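Local coordinates for iron-regulated ABC transporter siderophore-binding protein SirA (Staphylococcus aureus subsp. aureus, PDB 3MWF), which binds the iron-loaded siderophore staphyloferrin B and, as the receptor of an ABC transporter, probably delivers it for uptake into the cell, at residues A89-R93 against D111-K115; K143-F147 against I284-Y288; G178-G182 against T270-G276. All coordinates share one frame; numbering follows the deposited sequence. Where two conformers were deposited one is given.

Interaction 1: residues A89-R93 against D111-K115. With SE8 (5-[(2-{[(3S)-5-{[(2S)-2-amino-2-carboxyethyl]amino}-3-carboxy-3-hydroxy-5-oxopentanoyl]amino}ethyl)amino]-2,5-dioxopentanoic acid), chain C.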
loop_
_atom_site.group_PDB
_atom_site.type_symbol
_atom_site.label_atom_id
_atom_site.label_comp_id
_atom_site.label_asym_id
_atom_site.label_seq_id
_atom_site.Cartn_x
_atom_site.Cartn_y
_atom_site.Cartn_z
ATOM N N ALA A 89 7.001 1.844 -13.330
ATOM C CA ALA A 89 8.002 1.156 -12.518
ATOM C C ALA A 89 8.123 1.910 -11.203
ATOM O O ALA A 89 7.471 2.937 -11.028
ATOM C CB ALA A 89 9.372 1.146 -13.230
ATOM N N SER A 90 8.936 1.367 -10.303
ATOM C CA SER A 90 9.283 2.047 -9.045
ATOM C C SER A 90 10.799 1.989 -8.856
ATOM O O SER A 90 11.462 1.036 -9.306
ATOM C CB SER A 90 8.564 1.377 -7.852
ATOM O OG SER A 90 9.056 0.060 -7.612
ATOM N N LYS A 91 11.349 2.984 -8.164
ATOM C CA LYS A 91 12.774 2.956 -7.845
ATOM C C LYS A 91 13.033 1.789 -6.895
ATOM O O LYS A 91 13.984 1.027 -7.060
ATOM C CB LYS A 91 13.210 4.311 -7.249
ATOM C CG LYS A 91 14.712 4.471 -6.981
ATOM C CD LYS A 91 15.035 5.965 -7.015
ATOM C CE LYS A 91 15.747 6.453 -5.752
ATOM N NZ LYS A 91 17.177 5.982 -5.675
ATOM N N VAL A 92 12.144 1.592 -5.916
ATOM C CA VAL A 92 12.402 0.528 -4.969
ATOM C C VAL A 92 12.535 -0.875 -5.615
ATOM O O VAL A 92 13.422 -1.651 -5.248
ATOM C CB VAL A 92 11.419 0.558 -3.776
ATOM C CG1 VAL A 92 10.000 0.255 -4.218
ATOM C CG2 VAL A 92 11.906 -0.419 -2.729
ATOM N N ARG A 93 11.680 -1.198 -6.580
ATOM C CA ARG A 93 11.771 -2.514 -7.208
ATOM C C ARG A 93 12.731 -2.551 -8.390
ATOM O O ARG A 93 13.415 -3.549 -8.590
ATOM C CB ARG A 93 10.409 -2.981 -7.718
ATOM C CG ARG A 93 9.278 -2.994 -6.664
ATOM C CD ARG A 93 9.613 -3.851 -5.493
ATOM N NE ARG A 93 8.441 -3.919 -4.628
ATOM C CZ ARG A 93 8.475 -4.292 -3.358
ATOM N NH1 ARG A 93 9.626 -4.610 -2.781
ATOM N NH2 ARG A 93 7.339 -4.344 -2.665
ATOM N N ASP A 111 8.934 6.752 -6.486
ATOM C CA ASP A 111 9.984 6.326 -5.564
ATOM C C ASP A 111 9.663 4.940 -4.976
ATOM O O ASP A 111 10.527 4.054 -4.907
ATOM C CB ASP A 111 10.065 7.307 -4.406
ATOM C CG ASP A 111 10.881 8.551 -4.721
ATOM O OD1 ASP A 111 11.795 8.510 -5.578
ATOM O OD2 ASP A 111 10.646 9.572 -4.031
ATOM N N THR A 112 8.429 4.773 -4.510
ATOM C CA THR A 112 8.067 3.482 -3.912
ATOM C C THR A 112 6.710 3.007 -4.400
ATOM O O THR A 112 6.168 3.530 -5.359
ATOM C CB THR A 112 8.125 3.488 -2.368
ATOM O OG1 THR A 112 8.029 2.127 -1.814
ATOM C CG2 THR A 112 7.033 4.391 -1.846
ATOM N N VAL A 113 6.183 2.000 -3.712
ATOM C CA VAL A 113 5.044 1.272 -4.254
ATOM C C VAL A 113 3.740 1.607 -3.544
ATOM O O VAL A 113 2.687 1.168 -3.991
ATOM C CB VAL A 113 5.271 -0.271 -4.213
ATOM C CG1 VAL A 113 6.519 -0.651 -5.022
ATOM C CG2 VAL A 113 5.353 -0.786 -2.735
ATOM N N PHE A 114 3.831 2.294 -2.406
ATOM C CA PHE A 114 2.640 2.409 -1.531
ATOM C C PHE A 114 2.035 3.808 -1.464
ATOM O O PHE A 114 0.971 3.993 -0.814
ATOM C CB PHE A 114 2.934 1.879 -0.106
ATOM C CG PHE A 114 4.098 2.551 0.563
ATOM C CD1 PHE A 114 3.984 3.872 1.054
ATOM C CD2 PHE A 114 5.310 1.881 0.702
ATOM C CE1 PHE A 114 5.093 4.504 1.655
ATOM C CE2 PHE A 114 6.409 2.464 1.310
ATOM C CZ PHE A 114 6.307 3.798 1.808
ATOM N N LYS A 115 2.691 4.782 -2.109
ATOM C CA LYS A 115 2.154 6.169 -2.082
ATOM C C LYS A 115 1.161 6.335 -3.228
ATOM O O LYS A 115 1.483 6.894 -4.301
ATOM C CB LYS A 115 3.279 7.211 -2.127
ATOM C CG LYS A 115 4.228 7.144 -0.907
ATOM C CD LYS A 115 5.420 8.111 -1.087
ATOM C CE LYS A 115 6.404 8.039 0.108
ATOM N NZ LYS A 115 5.953 8.880 1.247
HETATM C C1 SE8 C . 9.189 -8.356 -0.858
HETATM C C2 SE8 C . 8.478 -9.037 0.279
HETATM C C3 SE8 C . 7.061 -9.417 -0.120
HETATM N N4 SE8 C . 6.209 -8.257 -0.363
HETATM C C5 SE8 C . 5.442 -7.744 0.577
HETATM C C6 SE8 C . 4.739 -6.451 0.248
HETATM C C7 SE8 C . 5.658 -5.254 0.493
HETATM C C8 SE8 C . 4.945 -3.991 -0.026
HETATM C C9 SE8 C . 5.635 -2.680 0.343
HETATM N N10 SE8 C . 6.965 -2.664 0.384
HETATM C C11 SE8 C . 7.635 -1.423 0.698
HETATM C C12 SE8 C . 8.524 -0.979 -0.451
HETATM N N13 SE8 C . 9.534 -0.020 -0.027
HETATM C C14 SE8 C . 10.727 -0.363 0.545
HETATM C C15 SE8 C . 11.245 -1.763 0.396
HETATM C C16 SE8 C . 10.476 -2.513 1.455
HETATM C C17 SE8 C . 10.169 -3.946 1.150
HETATM C C18 SE8 C . 10.641 -4.867 2.171
HETATM O O19 SE8 C . 9.583 -9.061 -1.823
HETATM O O20 SE8 C . 9.403 -7.131 -0.771
HETATM N N21 SE8 C . 8.470 -8.135 1.447
HETATM O O22 SE8 C . 5.280 -8.244 1.673
HETATM C C23 SE8 C . 6.011 -5.157 1.966
HETATM O O24 SE8 C . 5.159 -4.716 2.777
HETATM O O25 SE8 C . 7.155 -5.501 2.355
HETATM O O26 SE8 C . 6.899 -5.478 -0.200
HETATM O O27 SE8 C . 4.955 -1.684 0.571
HETATM O O28 SE8 C . 11.388 0.416 1.206
HETATM O O29 SE8 C . 9.458 -4.301 0.206
HETATM O O30 SE8 C . 10.066 -5.943 2.290
HETATM O O31 SE8 C . 11.584 -4.534 2.934
#
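V92 N donates a hydrogen bond to D111 O (3.1 Å) where helix 91-94 leaves strand 86-90 and meets the loop that follows strand 107-110. This backbone link lies just beyond the strand ends, where K91 still pairs with T110, and joins helix to loop. S90 caps the helix: OG turns back over the backbone (chi1 68°) to accept from R93 N.

The van der Waals contacts centre on V113. Its CG1 makes an apolar contact with V92 CG1 at 3.7 Å, the two side chains crossing at about a right angle, and also touches S90 OG and R93 NE. V92 CG2 packs 3.5 Å from SE8 C15, and V113 CG2 reaches SE8 O27.

R93 makes the hydrogen bonds to the ligand. NH2 gives a fairly straight bond to the hydroxyl O26 of SE8 (2.7 Å, 160°), while NH1 bonds to keto O29 (3.0 Å) and weakly to carboxylate O20. SE8 C12 lies over one guanidinium face, and a salt bridge from NE to E71 helps fix the group's rotation. A positive group so placed probably offsets the ligand's negative charge, which suits a pocket built for a carboxylate siderophore.

Interaction 2: residues K143-F147 against I284-Y288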
loop_
_atom_site.group_PDB
_atom_site.type_symbol
_atom_site.label_atom_id
_atom_site.label_comp_id
_atom_site.label_asym_id
_atom_site.label_seq_id
_atom_site.Cartn_x
_atom_site.Cartn_y
_atom_site.Cartn_z
ATOM N N LYS A 143 -13.646 11.382 1.397
ATOM C CA LYS A 143 -13.861 10.271 2.291
ATOM C C LYS A 143 -13.039 10.442 3.565
ATOM O O LYS A 143 -13.511 10.125 4.666
ATOM C CB LYS A 143 -13.536 8.946 1.598
ATOM C CG LYS A 143 -14.163 7.787 2.288
ATOM C CD LYS A 143 -14.156 6.518 1.429
ATOM C CE LYS A 143 -14.608 5.318 2.237
ATOM N NZ LYS A 143 -16.084 5.286 2.384
ATOM N N VAL A 144 -11.814 10.939 3.398
ATOM C CA VAL A 144 -10.930 11.241 4.528
ATOM C C VAL A 144 -11.559 12.325 5.419
ATOM O O VAL A 144 -11.682 12.126 6.629
ATOM C CB VAL A 144 -9.524 11.678 4.050
ATOM C CG1 VAL A 144 -8.709 12.269 5.204
ATOM C CG2 VAL A 144 -8.797 10.464 3.494
ATOM N N ALA A 145 -11.985 13.424 4.808
ATOM C CA ALA A 145 -12.638 14.523 5.565
ATOM C C ALA A 145 -13.851 14.032 6.358
ATOM O O ALA A 145 -14.006 14.369 7.543
ATOM C CB ALA A 145 -13.019 15.695 4.626
ATOM N N ALA A 146 -14.706 13.233 5.720
ATOM C CA ALA A 146 -15.862 12.639 6.396
ATOM C C ALA A 146 -15.462 11.714 7.530
ATOM O O ALA A 146 -16.100 11.695 8.576
ATOM C CB ALA A 146 -16.749 11.875 5.390
ATOM N N PHE A 147 -14.397 10.928 7.329
ATOM C CA PHE A 147 -13.956 10.059 8.395
ATOM C C PHE A 147 -13.505 10.848 9.634
ATOM O O PHE A 147 -13.819 10.470 10.773
ATOM C CB PHE A 147 -12.812 9.130 7.955
ATOM C CG PHE A 147 -12.354 8.211 9.069
ATOM C CD1 PHE A 147 -12.975 6.978 9.272
ATOM C CD2 PHE A 147 -11.341 8.615 9.960
ATOM C CE1 PHE A 147 -12.590 6.144 10.308
ATOM C CE2 PHE A 147 -10.956 7.778 11.018
ATOM C CZ PHE A 147 -11.571 6.550 11.193
ATOM N N ILE A 284 -10.628 2.573 4.622
ATOM C CA ILE A 284 -11.447 3.542 5.385
ATOM C C ILE A 284 -12.794 2.906 5.793
ATOM O O ILE A 284 -13.241 3.021 6.947
ATOM C CB ILE A 284 -11.643 4.869 4.605
ATOM C CG1 ILE A 284 -10.279 5.577 4.378
ATOM C CG2 ILE A 284 -12.544 5.809 5.417
ATOM C CD1 ILE A 284 -10.258 6.776 3.383
ATOM N N ASP A 285 -13.421 2.187 4.862
ATOM C CA ASP A 285 -14.652 1.436 5.190
ATOM C C ASP A 285 -14.412 0.435 6.311
ATOM O O ASP A 285 -15.240 0.307 7.222
ATOM C CB ASP A 285 -15.161 0.662 3.963
ATOM C CG ASP A 285 -15.878 1.526 2.971
ATOM O OD1 ASP A 285 -16.215 2.703 3.269
ATOM O OD2 ASP A 285 -16.116 0.993 1.861
ATOM N N ASP A 286 -13.289 -0.289 6.239
ATOM C CA ASP A 286 -12.903 -1.242 7.275
ATOM C C ASP A 286 -12.836 -0.587 8.649
ATOM O O ASP A 286 -13.290 -1.161 9.636
ATOM C CB ASP A 286 -11.546 -1.868 6.956
ATOM C CG ASP A 286 -11.653 -3.061 6.037
ATOM O OD1 ASP A 286 -12.785 -3.418 5.656
ATOM O OD2 ASP A 286 -10.592 -3.643 5.698
ATOM N N LEU A 287 -12.254 0.609 8.697
ATOM C CA LEU A 287 -12.129 1.366 9.935
ATOM C C LEU A 287 -13.482 1.731 10.556
ATOM O O LEU A 287 -13.656 1.573 11.759
ATOM C CB LEU A 287 -11.303 2.623 9.703
ATOM C CG LEU A 287 -9.809 2.384 9.491
ATOM C CD1 LEU A 287 -9.196 3.704 9.064
ATOM C CD2 LEU A 287 -9.145 1.831 10.763
ATOM N N TYR A 288 -14.438 2.175 9.745
ATOM C CA TYR A 288 -15.796 2.412 10.276
ATOM C C TYR A 288 -16.329 1.165 10.970
ATOM O O TYR A 288 -16.888 1.238 12.070
ATOM C CB TYR A 288 -16.743 2.835 9.166
ATOM C CG TYR A 288 -16.707 4.300 8.825
ATOM C CD1 TYR A 288 -17.359 5.242 9.625
ATOM C CD2 TYR A 288 -16.058 4.744 7.688
ATOM C CE1 TYR A 288 -17.347 6.583 9.292
ATOM C CE2 TYR A 288 -16.039 6.071 7.334
ATOM C CZ TYR A 288 -16.679 7.003 8.150
ATOM O OH TYR A 288 -16.646 8.321 7.781
HETATM O O HOH W 1 -15.743 8.554 5.169
#
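Helix 130-155 is the long helix that links the two lobes, as in other siderophore-binding proteins of this class, and 277-290, the last helix of the chain, packs nearly parallel along it through K143, F147, I284 and Y288. Their local axes are 11.3 Å apart and inclined at 17°, a wide spacing bridged by large side chains.

The aromatic pair is T-shaped. F147 directs its CD1 edge at the face of Y288, with CD1 3.7 Å from Y288 CE2, off toward the rim of the ring, and the planes at 78°. CG of F147 stands anti to the backbone N, which carries the ring across the gap, and CE1 goes on to meet L287 CB at 3.8 Å. The phenol of Y288 slides past F147 in the opposite direction, bringing its OH close to helix 130-155, 3.3 Å from F147 CA. That hydroxyl is held by D150, one turn further along the same helix, and by a water that donates both to it and to K143 O, each at 2.8 Å. The water sits at the phenol edge, in the plane of the ring.

K143 and I284 likewise run past each other in opposite senses. The lysine lays its methylene chain along the isoleucine, CE 3.8 Å from I284 CB, and then bends at its last torsion so that NZ forms a salt bridge with D285 OD1 at 2.7 Å. NZ comes from the syn side of the carboxylate, 28° out of its plane. At the other end of the isoleucine, CD1 packs on V144 CG2, the two side chains crossing at about a right angle.

Beyond this interface, I293 covers F147 and Y288 from the C-terminal tail, and L188 in the loop after helix 179-187 touches F147 and L287.

Interaction 3: residues G178-G182 against T270-G276. With SE8 (5-[(2-{[(3S)-5-{[(2S)-2-amino-2-carboxyethyl]amino}-3-carboxy-3-hydroxy-5-oxopentanoyl]amino}ethyl)amino]-2,5-dioxopentanoic acid), chain C.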
loop_
_atom_site.group_PDB
_atom_site.type_symbol
_atom_site.label_atom_id
_atom_site.label_comp_id
_atom_site.label_asym_id
_atom_site.label_seq_id
_atom_site.Cartn_x
_atom_site.Cartn_y
_atom_site.Cartn_z
ATOM N N GLY A 178 4.676 4.400 8.611
ATOM C CA GLY A 178 4.268 4.899 7.315
ATOM C C GLY A 178 3.877 3.687 6.481
ATOM O O GLY A 178 3.127 2.804 6.932
ATOM N N GLY A 179 4.411 3.610 5.279
ATOM C CA GLY A 179 3.973 2.563 4.378
ATOM C C GLY A 179 2.510 2.750 3.995
ATOM O O GLY A 179 1.909 3.816 4.235
ATOM N N TYR A 180 1.930 1.729 3.376
ATOM C CA TYR A 180 0.595 1.894 2.810
ATOM C C TYR A 180 -0.436 2.306 3.861
ATOM O O TYR A 180 -1.096 3.356 3.692
ATOM C CB TYR A 180 0.121 0.592 2.146
ATOM C CG TYR A 180 -1.174 0.817 1.415
ATOM C CD1 TYR A 180 -1.193 1.545 0.205
ATOM C CD2 TYR A 180 -2.382 0.334 1.933
ATOM C CE1 TYR A 180 -2.387 1.777 -0.452
ATOM C CE2 TYR A 180 -3.595 0.578 1.257
ATOM C CZ TYR A 180 -3.575 1.290 0.085
ATOM O OH TYR A 180 -4.734 1.517 -0.611
ATOM N N ALA A 181 -0.613 1.469 4.892
ATOM C CA ALA A 181 -1.680 1.734 5.870
ATOM C C ALA A 181 -1.277 2.859 6.806
ATOM O O ALA A 181 -2.102 3.681 7.153
ATOM C CB ALA A 181 -2.038 0.479 6.678
ATOM N N GLY A 182 0.001 2.918 7.179
ATOM C CA GLY A 182 0.456 4.001 8.078
ATOM C C GLY A 182 0.245 5.410 7.528
ATOM O O GLY A 182 -0.142 6.339 8.273
ATOM N N THR A 270 -6.232 -5.572 1.460
ATOM C CA THR A 270 -6.699 -4.204 1.730
ATOM C C THR A 270 -5.660 -3.372 2.493
ATOM O O THR A 270 -5.425 -2.198 2.169
ATOM C CB THR A 270 -7.986 -4.264 2.537
ATOM O OG1 THR A 270 -8.982 -4.838 1.693
ATOM C CG2 THR A 270 -8.471 -2.853 2.975
ATOM N N TRP A 271 -5.077 -3.994 3.515
ATOM C CA TRP A 271 -4.251 -3.275 4.468
ATOM C C TRP A 271 -2.818 -3.055 4.025
ATOM O O TRP A 271 -2.130 -2.200 4.598
ATOM C CB TRP A 271 -4.310 -3.927 5.857
ATOM C CG TRP A 271 -5.572 -3.521 6.576
ATOM C CD1 TRP A 271 -6.840 -4.018 6.369
ATOM C CD2 TRP A 271 -5.693 -2.488 7.555
ATOM N NE1 TRP A 271 -7.742 -3.354 7.183
ATOM C CE2 TRP A 271 -7.063 -2.406 7.913
ATOM C CE3 TRP A 271 -4.774 -1.615 8.167
ATOM C CZ2 TRP A 271 -7.533 -1.496 8.877
ATOM C CZ3 TRP A 271 -5.235 -0.707 9.124
ATOM C CH2 TRP A 271 -6.611 -0.660 9.477
ATOM N N ASN A 272 -2.346 -3.817 3.027
ATOM C CA ASN A 272 -0.988 -3.599 2.567
ATOM C C ASN A 272 -0.670 -4.031 1.137
ATOM O O ASN A 272 0.056 -3.320 0.408
ATOM C CB ASN A 272 0.024 -4.314 3.488
ATOM C CG ASN A 272 1.440 -3.867 3.201
ATOM O OD1 ASN A 272 1.722 -2.661 3.172
ATOM N ND2 ASN A 272 2.331 -4.826 2.984
ATOM N N LEU A 273 -1.164 -5.200 0.740
ATOM C CA LEU A 273 -0.600 -5.781 -0.509
ATOM C C LEU A 273 -1.050 -5.109 -1.786
ATOM O O LEU A 273 -0.231 -4.970 -2.706
ATOM C CB LEU A 273 -0.867 -7.285 -0.585
ATOM C CG LEU A 273 -0.285 -8.124 0.550
ATOM C CD1 LEU A 273 -0.665 -9.618 0.383
ATOM C CD2 LEU A 273 1.240 -7.976 0.799
ATOM N N ALA A 274 -2.325 -4.729 -1.864
ATOM C CA ALA A 274 -2.856 -4.157 -3.094
ATOM C C ALA A 274 -2.207 -2.815 -3.437
ATOM O O ALA A 274 -1.964 -2.519 -4.620
ATOM C CB ALA A 274 -4.388 -4.051 -3.046
ATOM N N GLY A 275 -1.935 -2.014 -2.413
ATOM C CA GLY A 275 -1.077 -0.836 -2.550
ATOM C C GLY A 275 -1.673 0.326 -3.303
ATOM O O GLY A 275 -0.967 1.297 -3.594
ATOM N N GLY A 276 -2.981 0.262 -3.601
ATOM C CA GLY A 276 -3.516 1.096 -4.669
ATOM C C GLY A 276 -4.604 2.049 -4.250
ATOM O O GLY A 276 -4.809 2.314 -3.050
HETATM C C1 SE8 C . 9.189 -8.356 -0.858
HETATM C C2 SE8 C . 8.478 -9.037 0.279
HETATM C C3 SE8 C . 7.061 -9.417 -0.120
HETATM N N4 SE8 C . 6.209 -8.257 -0.363
HETATM C C5 SE8 C . 5.442 -7.744 0.577
HETATM C C6 SE8 C . 4.739 -6.451 0.248
HETATM C C7 SE8 C . 5.658 -5.254 0.493
HETATM C C8 SE8 C . 4.945 -3.991 -0.026
HETATM C C9 SE8 C . 5.635 -2.680 0.343
HETATM N N10 SE8 C . 6.965 -2.664 0.384
HETATM C C11 SE8 C . 7.635 -1.423 0.698
HETATM C C12 SE8 C . 8.524 -0.979 -0.451
HETATM N N13 SE8 C . 9.534 -0.020 -0.027
HETATM C C14 SE8 C . 10.727 -0.363 0.545
HETATM C C15 SE8 C . 11.245 -1.763 0.396
HETATM C C16 SE8 C . 10.476 -2.513 1.455
HETATM C C17 SE8 C . 10.169 -3.946 1.150
HETATM C C18 SE8 C . 10.641 -4.867 2.171
HETATM O O19 SE8 C . 9.583 -9.061 -1.823
HETATM O O20 SE8 C . 9.403 -7.131 -0.771
HETATM N N21 SE8 C . 8.470 -8.135 1.447
HETATM O O22 SE8 C . 5.280 -8.244 1.673
HETATM C C23 SE8 C . 6.011 -5.157 1.966
HETATM O O24 SE8 C . 5.159 -4.716 2.777
HETATM O O25 SE8 C . 7.155 -5.501 2.355
HETATM O O26 SE8 C . 6.899 -5.478 -0.200
HETATM O O27 SE8 C . 4.955 -1.684 0.571
HETATM O O28 SE8 C . 11.388 0.416 1.206
HETATM O O29 SE8 C . 9.458 -4.301 0.206
HETATM O O30 SE8 C . 10.066 -5.943 2.290
HETATM O O31 SE8 C . 11.584 -4.534 2.934
HETATM O O HOH W 2 3.514 -0.585 2.811
HETATM O O HOH W 3 0.362 -1.238 5.202
#
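Y180 and A181, near the start of helix 179-187, lie beside N272 and W271 of helix 268-273 with CA atoms 5.7 and 5.8 Å apart, and segment 270-276 makes a wider pi-type turn at 270-273 before G275 leaves helical geometry with positive phi.

The Y180 ring fills the bend of this segment. With CG turned away from its own N (chi1 -173°), the phenol is sent along the segment, so that CE2 approaches T270 O on one flank and CE1 lies 3.3 Å from G275 C on the other. G275 N stands over one face, toward the rim. At the far end OH donates to G276 O at 2.6 Å, the acceptor lying at the ring edge and the donor tilted 16° from the carbonyl plane. A181 adds its CB, which packs 3.8 Å from W271 CE3.

In the two-lobed binding-protein fold, the siderophore sits between the lobes, and N272 and L273 belong to its pocket. N272 divides its amide between protein and ligand. ND2 gives SE8 O24 a bond of 2.8 Å at 159°, whereas OD1 receives a hydrogen from each of two waters. One of these waters accepts from Y180 N and donates to SE8 O27 at 2.9 Å; the other accepts from A181 N and donates to W271 O. The backbone NH groups of Y180 and A181 are thus tied through water to the asparagine oxygen, which probably helps hold the amide's rotation, with ND2 toward the ligand. L273 CD2 packs more loosely against SE8 C6, 3.9 Å away.

Interactions 1 and 3 both touch the siderophore, the first through the guanidinium of R93 and the second through the amide of N272, and their centres lie 13 Å apart. They also meet directly, F114 O coming within 3.4 Å of Y180 CD1 and F114 CD1 packing on G179 C. Interaction 2 stands back from the pocket, its centre about 25 Å from that of interaction 1 and 15 Å from that of interaction 3. It still reaches interaction 3 through consecutive helices: D286 OD2 lies 3.2 Å from W271 NE1, a probable hydrogen bond, and L287 CD2 packs on W271 CH2. A chain of contacts therefore runs from helix packing to ligand.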